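Arf-GAP with coiled-coil, ANK repeat and PH domain-containing protein 2 (Homo sapiens, PDB 6IF3) acts as a GTPase-activating protein for ARF6 and needs its ankyrin repeats, the part held in this chain, to interact with RAB35. Local coordinates at residues A[13-18]-A[41-46]; A[127-132]-A[162-167]; A[69-74]-A[95-100]. All blocks are in the same frame, centred on the assembly; numbering follows the deposited sequence. Where two conformers were deposited one is given.

Interaction 1 of 3, residues A[13-18]-A[41-46]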
loop_
_atom_site.group_PDB
_atom_site.type_symbol
_atom_site.label_atom_id
_atom_site.label_comp_id
_atom_site.label_asym_id
_atom_site.label_seq_id
_atom_site.Cartn_x
_atom_site.Cartn_y
_atom_site.Cartn_z
ATOM N N GLN A 13 -25.035 -0.101 28.985
ATOM C CA GLN A 13 -25.277 1.309 28.652
ATOM C C GLN A 13 -24.173 1.878 27.776
ATOM O O GLN A 13 -24.443 2.601 26.820
ATOM C CB GLN A 13 -25.436 2.138 29.946
ATOM C CG GLN A 13 -26.725 1.826 30.697
ATOM C CD GLN A 13 -26.828 2.564 32.015
ATOM O OE1 GLN A 13 -25.816 2.901 32.630
ATOM N NE2 GLN A 13 -28.054 2.840 32.447
ATOM N N LEU A 14 -22.928 1.521 28.070
ATOM C CA LEU A 14 -21.794 1.990 27.294
ATOM C C LEU A 14 -21.848 1.428 25.887
ATOM O O LEU A 14 -21.586 2.145 24.919
ATOM C CB LEU A 14 -20.484 1.594 27.981
ATOM C CG LEU A 14 -19.173 1.870 27.248
ATOM C CD1 LEU A 14 -19.015 3.402 27.079
ATOM C CD2 LEU A 14 -18.033 1.242 28.023
ATOM N N TYR A 15 -22.159 0.138 25.795
ATOM C CA TYR A 15 -22.264 -0.578 24.530
ATOM C C TYR A 15 -23.273 0.104 23.588
ATOM O O TYR A 15 -22.995 0.313 22.391
ATOM C CB TYR A 15 -22.677 -2.017 24.857
ATOM C CG TYR A 15 -22.924 -3.007 23.744
ATOM C CD1 TYR A 15 -21.909 -3.869 23.309
ATOM C CD2 TYR A 15 -24.196 -3.171 23.186
ATOM C CE1 TYR A 15 -22.142 -4.833 22.358
ATOM C CE2 TYR A 15 -24.436 -4.131 22.196
ATOM C CZ TYR A 15 -23.404 -4.982 21.809
ATOM O OH TYR A 15 -23.608 -5.908 20.847
ATOM N N ARG A 16 -24.445 0.419 24.120
ATOM C CA ARG A 16 -25.501 1.054 23.331
ATOM C C ARG A 16 -25.107 2.468 22.928
ATOM O O ARG A 16 -25.321 2.902 21.789
ATOM C CB ARG A 16 -26.805 1.080 24.138
ATOM C CG ARG A 16 -27.389 -0.313 24.316
ATOM C CD ARG A 16 -28.625 -0.332 25.196
ATOM N NE ARG A 16 -29.266 -1.634 25.033
ATOM C CZ ARG A 16 -30.269 -2.100 25.775
ATOM N NH1 ARG A 16 -30.761 -1.379 26.769
ATOM N NH2 ARG A 16 -30.768 -3.303 25.517
ATOM N N ALA A 17 -24.538 3.209 23.872
ATOM C CA ALA A 17 -24.218 4.610 23.609
ATOM C C ALA A 17 -23.100 4.730 22.579
ATOM O O ALA A 17 -23.004 5.740 21.884
ATOM C CB ALA A 17 -23.850 5.319 24.927
ATOM N N SER A 18 -22.246 3.707 22.481
ATOM C CA SER A 18 -21.132 3.727 21.523
ATOM C C SER A 18 -21.625 3.662 20.094
ATOM O O SER A 18 -21.122 4.389 19.224
ATOM C CB SER A 18 -20.185 2.558 21.793
ATOM O OG SER A 18 -19.614 2.677 23.093
ATOM N N SER A 41 -22.540 -10.949 26.064
ATOM C CA SER A 41 -22.683 -12.382 25.843
ATOM C C SER A 41 -23.933 -12.734 25.053
ATOM O O SER A 41 -24.030 -13.819 24.509
ATOM C CB SER A 41 -22.691 -13.120 27.177
ATOM O OG SER A 41 -23.858 -12.789 27.898
ATOM N N GLU A 42 -24.884 -11.801 24.987
ATOM C CA GLU A 42 -26.135 -12.000 24.260
ATOM C C GLU A 42 -26.012 -11.590 22.777
ATOM O O GLU A 42 -26.935 -11.863 21.989
ATOM C CB GLU A 42 -27.275 -11.200 24.910
ATOM C CG GLU A 42 -27.783 -11.785 26.204
ATOM C CD GLU A 42 -28.302 -13.194 26.026
ATOM O OE1 GLU A 42 -29.479 -13.347 25.633
ATOM O OE2 GLU A 42 -27.540 -14.152 26.283
ATOM N N GLU A 43 -24.910 -10.947 22.408
ATOM C CA GLU A 43 -24.709 -10.424 21.063
ATOM C C GLU A 43 -23.264 -10.680 20.630
ATOM O O GLU A 43 -22.482 -9.756 20.379
ATOM C CB GLU A 43 -25.052 -8.928 20.991
ATOM C CG GLU A 43 -26.536 -8.659 21.324
ATOM C CD GLU A 43 -26.971 -7.203 21.119
ATOM O OE1 GLU A 43 -28.123 -6.912 21.499
ATOM O OE2 GLU A 43 -26.198 -6.416 20.551
ATOM N N ASN A 44 -22.941 -11.975 20.556
ATOM C CA ASN A 44 -21.670 -12.445 19.994
ATOM C C ASN A 44 -20.429 -11.928 20.698
ATOM O O ASN A 44 -19.363 -11.837 20.087
ATOM C CB ASN A 44 -21.585 -12.080 18.502
ATOM C CG ASN A 44 -22.719 -12.700 17.704
ATOM O OD1 ASN A 44 -22.786 -13.919 17.573
ATOM N ND2 ASN A 44 -23.612 -11.863 17.177
ATOM N N LYS A 45 -20.557 -11.603 21.980
ATOM C CA LYS A 45 -19.447 -11.021 22.741
ATOM C C LYS A 45 -18.866 -9.774 22.086
ATOM O O LYS A 45 -17.701 -9.416 22.262
ATOM C CB LYS A 45 -18.360 -12.081 22.978
ATOM C CG LYS A 45 -18.913 -13.214 23.841
ATOM C CD LYS A 45 -17.830 -14.063 24.478
ATOM C CE LYS A 45 -18.424 -15.014 25.526
ATOM N NZ LYS A 45 -18.972 -14.313 26.725
ATOM N N ALA A 46 -19.716 -9.037 21.381
ATOM C CA ALA A 46 -19.271 -7.759 20.859
ATOM C C ALA A 46 -19.063 -6.747 21.995
ATOM O O ALA A 46 -19.601 -6.894 23.106
ATOM C CB ALA A 46 -20.290 -7.207 19.812
#
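The backbones keep well apart here, the closest CA pair being Y15 CA and A46 CA at 8.6 Å, and the Y15 side chain bridges from helix to loop. Its CG stands anti to the backbone N (chi1 178°), and from there the ring reaches out from helix 10-19 with its hydroxyl foremost. Y15 OH donates a hydrogen bond of 2.7 Å to E43 OE2. It meets this oxygen on the anti side, 31° out of the carboxylate plane. Ring and carboxylate planes stand 67° apart. The extended E43 chain carries the carboxylate out from the loop to the tyrosine hydroxyl. The segment 41-46 belongs to the long loop between helices 23-31 and 48-55, the finger-like connection of the ankyrin fold. N44 OD1 in this loop bonds to Q77 NE2 of the following loop, so neighbouring fingers are tied side by side. A46 sits at the ring edge on the CE1 side, E43 OE2 on the CE2 side. Y15 CE1 comes within 3.4 Å of A46 O and 3.9 Å of A46 CB. Y15 is buried and also touches N40 and Q51. A phenylalanine here would probably leave E43 OE2 without its hydroxyl partner and lose the OH contact with A46 CB.

Interaction 2 of 3, residues A[127-132]-A[162-167]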
loop_
_atom_site.group_PDB
_atom_site.type_symbol
_atom_site.label_atom_id
_atom_site.label_comp_id
_atom_site.label_asym_id
_atom_site.label_seq_id
_atom_site.Cartn_x
_atom_site.Cartn_y
_atom_site.Cartn_z
ATOM N N VAL A 127 -6.765 -1.010 1.200
ATOM C CA VAL A 127 -5.580 -1.833 0.930
ATOM C C VAL A 127 -4.318 -0.974 1.072
ATOM O O VAL A 127 -3.303 -1.419 1.637
ATOM C CB VAL A 127 -5.634 -2.486 -0.461
ATOM C CG1 VAL A 127 -4.302 -3.097 -0.824
ATOM C CG2 VAL A 127 -6.772 -3.540 -0.514
ATOM N N THR A 128 -4.374 0.245 0.542
ATOM C CA THR A 128 -3.222 1.153 0.621
ATOM C C THR A 128 -2.804 1.434 2.084
ATOM O O THR A 128 -1.615 1.320 2.422
ATOM C CB THR A 128 -3.506 2.464 -0.089
ATOM O OG1 THR A 128 -3.656 2.195 -1.497
ATOM C CG2 THR A 128 -2.337 3.486 0.107
ATOM N N LEU A 129 -3.759 1.742 2.951
ATOM C CA LEU A 129 -3.447 1.984 4.371
ATOM C C LEU A 129 -2.855 0.723 5.026
ATOM O O LEU A 129 -1.868 0.815 5.771
ATOM C CB LEU A 129 -4.688 2.417 5.162
ATOM C CG LEU A 129 -5.306 3.753 4.723
ATOM C CD1 LEU A 129 -6.528 4.035 5.626
ATOM C CD2 LEU A 129 -4.303 4.917 4.813
ATOM N N LEU A 130 -3.460 -0.438 4.777
ATOM C CA LEU A 130 -2.965 -1.683 5.372
ATOM C C LEU A 130 -1.558 -1.989 4.870
ATOM O O LEU A 130 -0.701 -2.364 5.671
ATOM C CB LEU A 130 -3.904 -2.865 5.040
ATOM C CG LEU A 130 -5.269 -2.813 5.731
ATOM C CD1 LEU A 130 -6.234 -3.860 5.157
ATOM C CD2 LEU A 130 -5.128 -3.075 7.225
ATOM N N ARG A 131 -1.302 -1.818 3.568
ATOM C CA ARG A 131 0.005 -2.144 3.020
ATOM C C ARG A 131 1.058 -1.157 3.492
ATOM O O ARG A 131 2.163 -1.553 3.794
ATOM C CB ARG A 131 -0.043 -2.177 1.492
ATOM C CG ARG A 131 -0.893 -3.316 0.949
ATOM C CD ARG A 131 -0.091 -4.328 0.154
ATOM N NE ARG A 131 -0.880 -5.510 -0.193
ATOM C CZ ARG A 131 -1.318 -5.791 -1.419
ATOM N NH1 ARG A 131 -1.053 -4.975 -2.417
ATOM N NH2 ARG A 131 -2.021 -6.890 -1.647
ATOM N N LEU A 132 0.711 0.130 3.573
ATOM C CA LEU A 132 1.722 1.115 4.017
ATOM C C LEU A 132 2.040 0.952 5.516
ATOM O O LEU A 132 3.180 1.151 5.950
ATOM C CB LEU A 132 1.276 2.536 3.703
ATOM C CG LEU A 132 1.287 2.758 2.171
ATOM C CD1 LEU A 132 1.027 4.210 1.859
ATOM C CD2 LEU A 132 2.590 2.262 1.464
ATOM N N SER A 162 -5.628 11.567 4.492
ATOM C CA SER A 162 -6.269 12.879 4.603
ATOM C C SER A 162 -7.082 13.300 3.365
ATOM O O SER A 162 -8.005 14.090 3.495
ATOM C CB SER A 162 -5.236 13.984 4.940
ATOM O OG SER A 162 -4.321 14.263 3.878
ATOM N N GLN A 163 -6.787 12.754 2.187
ATOM C CA GLN A 163 -7.593 13.119 1.015
ATOM C C GLN A 163 -8.436 11.959 0.494
ATOM O O GLN A 163 -9.088 12.090 -0.550
ATOM C CB GLN A 163 -6.705 13.665 -0.110
ATOM C CG GLN A 163 -5.967 14.944 0.237
ATOM C CD GLN A 163 -6.844 16.200 0.348
ATOM O OE1 GLN A 163 -8.067 16.140 0.417
ATOM N NE2 GLN A 163 -6.195 17.352 0.366
ATOM N N MET A 164 -8.440 10.848 1.229
ATOM C CA MET A 164 -9.352 9.720 0.968
ATOM C C MET A 164 -10.744 9.962 1.569
ATOM O O MET A 164 -10.885 10.680 2.561
ATOM C CB MET A 164 -8.826 8.426 1.560
ATOM C CG MET A 164 -7.430 8.023 1.181
ATOM S SD MET A 164 -7.076 6.519 2.126
ATOM C CE MET A 164 -5.463 6.090 1.453
ATOM N N ALA A 165 -11.762 9.319 1.005
ATOM C CA ALA A 165 -13.088 9.330 1.621
ATOM C C ALA A 165 -13.042 8.600 2.964
ATOM O O ALA A 165 -12.414 7.546 3.085
ATOM C CB ALA A 165 -14.110 8.698 0.706
ATOM N N SER A 166 -13.711 9.158 3.971
ATOM C CA SER A 166 -13.658 8.594 5.318
ATOM C C SER A 166 -14.427 7.265 5.400
ATOM O O SER A 166 -14.217 6.469 6.319
ATOM C CB SER A 166 -14.213 9.606 6.332
ATOM O OG SER A 166 -13.913 9.232 7.667
ATOM N N ASN A 167 -15.301 7.033 4.418
ATOM C CA ASN A 167 -16.157 5.855 4.371
ATOM C C ASN A 167 -16.765 5.673 2.980
ATOM O O ASN A 167 -16.589 6.516 2.098
ATOM C CB ASN A 167 -17.280 5.964 5.403
ATOM C CG ASN A 167 -18.247 7.097 5.089
ATOM O OD1 ASN A 167 -17.976 8.261 5.385
ATOM N ND2 ASN A 167 -19.368 6.764 4.461
#
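M164 and L129 run antiparallel past one another, so the end of the methionine lies against one branch of the leucine. The closest pair is M164 CE and L129 CD2, at 3.7 Å. M164 CE also lies 4.0 Å from L129 CG, and M164 SD is a little farther off, 4.2 Å from L129 CD2. The chain of M164 is extended beyond CG (chi2 176°, chi3 175°), which carries the methyl group from the loop to the helix across a backbone gap of 10.3 Å between L129 CA and M164 CA. T128 adds a looser touch, its CG2 standing 4.3 Å from M164 CE. The polar branch of T128 is engaged elsewhere: OG1 bonds to A124 O one turn back in the helix. The contact is wholly apolar and buried. M164 and T128 each touch side chains of the other protein in the assembly. Interface and intramolecular core therefore meet at this point, consistent with the ankyrin domain serving as a binding surface. L129 and M164 both pack on T91 of helix 91-99 as well. The loop after helix 157-161 thus folds back on the last helices of the ankyrin solenoid, its methionine reaching T91 of helix 91-99 and L129 of helix 124-141.

Interaction 3 of 3, residues A[69-74]-A[95-100]; sequences ANVNQR and CLFLKR
V71 meets F97 in an uncommon valine rotamer, with CG1 between the backbone N and the carbonyl carbon (chi1 75°). This turn puts CG2 anti to the backbone N and aims it at the ring. V71 CG2 lies 3.7 Å from F97 CD1 and 4.1 Å from F97 CG, approaching the ring obliquely. The other branch goes to the helix end: V71 CG1 is 4.0 Å from the O atom of R100, the first residue after helix 91-99 to leave helical geometry. The V71 and F97 backbones are 6.9 Å apart, CA to CA. V71 sits in a type I turn from N70 to Q73, closed by Q73 N and N70 O at 3.3 Å. An Asx turn is laid over it: N70 OD1 accepts N72 N at 2.9 Å, the N-H pointing at it with an angle of 158°, though the donor stands above the amide plane. The sequence ANVN of residues 69-72 is the ankyrin consensus that leads from the second helix of a repeat into the next finger loop. N72 OD1 bonds to N103 N, and N37 OD1 bonds to N70 N, so asparagine side chains link one loop to the next. V71 also packs on L65 of helix 58-66, and F97 on C61 of the same helix and on A102.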
loop_
_atom_site.group_PDB
_atom_site.type_symbol
_atom_site.label_atom_id
_atom_site.label_comp_id
_atom_site.label_asym_id
_atom_site.label_seq_id
_atom_site.Cartn_x
_atom_site.Cartn_y
_atom_site.Cartn_z
ATOM N N ALA A 69 -9.753 1.228 25.952
ATOM C CA ALA A 69 -10.236 0.112 25.138
ATOM C C ALA A 69 -9.081 -0.643 24.525
ATOM O O ALA A 69 -8.112 -0.035 24.049
ATOM C CB ALA A 69 -11.172 0.582 24.028
ATOM N N ASN A 70 -9.212 -1.965 24.512
ATOM C CA ASN A 70 -8.270 -2.839 23.810
ATOM C C ASN A 70 -8.595 -2.815 22.327
ATOM O O ASN A 70 -9.629 -3.319 21.921
ATOM C CB ASN A 70 -8.393 -4.259 24.386
ATOM C CG ASN A 70 -7.451 -5.240 23.772
ATOM O OD1 ASN A 70 -6.796 -4.983 22.762
ATOM N ND2 ASN A 70 -7.389 -6.428 24.392
ATOM N N VAL A 71 -7.692 -2.256 21.517
ATOM C CA VAL A 71 -7.923 -2.075 20.071
ATOM C C VAL A 71 -8.020 -3.424 19.362
ATOM O O VAL A 71 -8.536 -3.501 18.260
ATOM C CB VAL A 71 -6.814 -1.196 19.466
ATOM C CG1 VAL A 71 -5.509 -1.969 19.321
ATOM C CG2 VAL A 71 -7.275 -0.575 18.128
ATOM N N ASN A 72 -7.579 -4.498 20.013
ATOM C CA ASN A 72 -7.553 -5.792 19.334
ATOM C C ASN A 72 -8.652 -6.755 19.788
ATOM O O ASN A 72 -8.751 -7.850 19.223
ATOM C CB ASN A 72 -6.211 -6.479 19.545
ATOM C CG ASN A 72 -5.095 -5.810 18.809
ATOM O OD1 ASN A 72 -5.262 -5.383 17.672
ATOM N ND2 ASN A 72 -3.945 -5.733 19.440
ATOM N N GLN A 73 -9.427 -6.403 20.820
ATOM C CA GLN A 73 -10.298 -7.399 21.451
ATOM C C GLN A 73 -11.355 -7.859 20.465
ATOM O O GLN A 73 -12.037 -7.031 19.823
ATOM C CB GLN A 73 -10.969 -6.844 22.718
ATOM C CG GLN A 73 -11.815 -7.908 23.443
ATOM C CD GLN A 73 -12.356 -7.377 24.731
ATOM O OE1 GLN A 73 -11.683 -6.592 25.409
ATOM N NE2 GLN A 73 -13.582 -7.751 25.060
ATOM N N ARG A 74 -11.515 -9.171 20.370
ATOM C CA ARG A 74 -12.372 -9.789 19.356
ATOM C C ARG A 74 -13.743 -10.180 19.857
ATOM O O ARG A 74 -13.910 -10.543 21.046
ATOM C CB ARG A 74 -11.692 -11.065 18.809
ATOM C CG ARG A 74 -10.231 -10.877 18.384
ATOM C CD ARG A 74 -9.571 -12.212 18.276
ATOM N NE ARG A 74 -8.142 -12.212 17.973
ATOM C CZ ARG A 74 -7.629 -12.683 16.832
ATOM N NH1 ARG A 74 -8.455 -13.111 15.893
ATOM N NH2 ARG A 74 -6.305 -12.760 16.647
ATOM N N CYS A 95 -7.582 3.785 9.554
ATOM C CA CYS A 95 -6.395 4.587 9.752
ATOM C C CYS A 95 -6.098 4.790 11.249
ATOM O O CYS A 95 -4.970 4.600 11.684
ATOM C CB CYS A 95 -6.549 5.935 9.051
ATOM S SG CYS A 95 -5.063 6.892 9.039
ATOM N N LEU A 96 -7.126 5.140 12.013
ATOM C CA LEU A 96 -6.983 5.324 13.463
ATOM C C LEU A 96 -6.459 4.056 14.149
ATOM O O LEU A 96 -5.487 4.091 14.895
ATOM C CB LEU A 96 -8.326 5.727 14.044
ATOM C CG LEU A 96 -8.331 5.727 15.585
ATOM C CD1 LEU A 96 -7.520 6.855 16.159
ATOM C CD2 LEU A 96 -9.783 5.754 16.076
ATOM N N PHE A 97 -7.086 2.936 13.843
ATOM C CA PHE A 97 -6.688 1.681 14.476
ATOM C C PHE A 97 -5.267 1.302 14.106
ATOM O O PHE A 97 -4.519 0.849 14.968
ATOM C CB PHE A 97 -7.660 0.547 14.107
ATOM C CG PHE A 97 -9.043 0.743 14.650
ATOM C CD1 PHE A 97 -9.261 1.486 15.815
ATOM C CD2 PHE A 97 -10.143 0.201 13.994
ATOM C CE1 PHE A 97 -10.558 1.679 16.308
ATOM C CE2 PHE A 97 -11.437 0.384 14.464
ATOM C CZ PHE A 97 -11.657 1.120 15.618
ATOM N N LEU A 98 -4.881 1.485 12.845
ATOM C CA LEU A 98 -3.510 1.172 12.447
ATOM C C LEU A 98 -2.516 2.052 13.236
ATOM O O LEU A 98 -1.494 1.549 13.715
ATOM C CB LEU A 98 -3.349 1.344 10.929
ATOM C CG LEU A 98 -4.083 0.270 10.115
ATOM C CD1 LEU A 98 -4.006 0.617 8.621
ATOM C CD2 LEU A 98 -3.441 -1.110 10.349
ATOM N N LYS A 99 -2.809 3.349 13.396
ATOM C CA LYS A 99 -1.911 4.246 14.119
ATOM C C LYS A 99 -1.898 3.951 15.610
ATOM O O LYS A 99 -0.954 4.317 16.312
ATOM C CB LYS A 99 -2.307 5.701 13.888
ATOM C CG LYS A 99 -1.914 6.164 12.508
ATOM C CD LYS A 99 -2.576 7.465 12.117
ATOM C CE LYS A 99 -2.158 8.615 13.019
ATOM N NZ LYS A 99 -0.705 8.987 12.983
ATOM N N ARG A 100 -2.934 3.269 16.086
ATOM C CA ARG A 100 -3.004 2.926 17.506
ATOM C C ARG A 100 -2.540 1.505 17.808
ATOM O O ARG A 100 -2.833 0.965 18.871
ATOM C CB ARG A 100 -4.424 3.138 18.029
ATOM C CG ARG A 100 -4.815 4.598 18.118
ATOM C CD ARG A 100 -3.775 5.414 18.873
ATOM N NE ARG A 100 -3.414 6.622 18.138
ATOM C CZ ARG A 100 -4.199 7.687 18.034
ATOM N NH1 ARG A 100 -5.380 7.700 18.639
ATOM N NH2 ARG A 100 -3.809 8.734 17.330
#

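Following the chain from the N terminus, the three contacts close in series, and none nests in or crosses another. Interaction 1 comes first, closing a loop of 22 residues that carries helix 23-31, and it joins helix 10-19 to the first finger loop. Interaction 3 follows, tying the loop after helix 58-66 to the end of helix 91-99. Its centre is about 17 Å from that of interaction 1, and the two do not touch. Interaction 2 closes last, bringing the C-terminal loop back onto helix 124-141. It touches interaction 3 through L129, whose side chain meets C95 and whose O meets L98. Interactions 1 and 2 lie on opposite sides of the chain's centre.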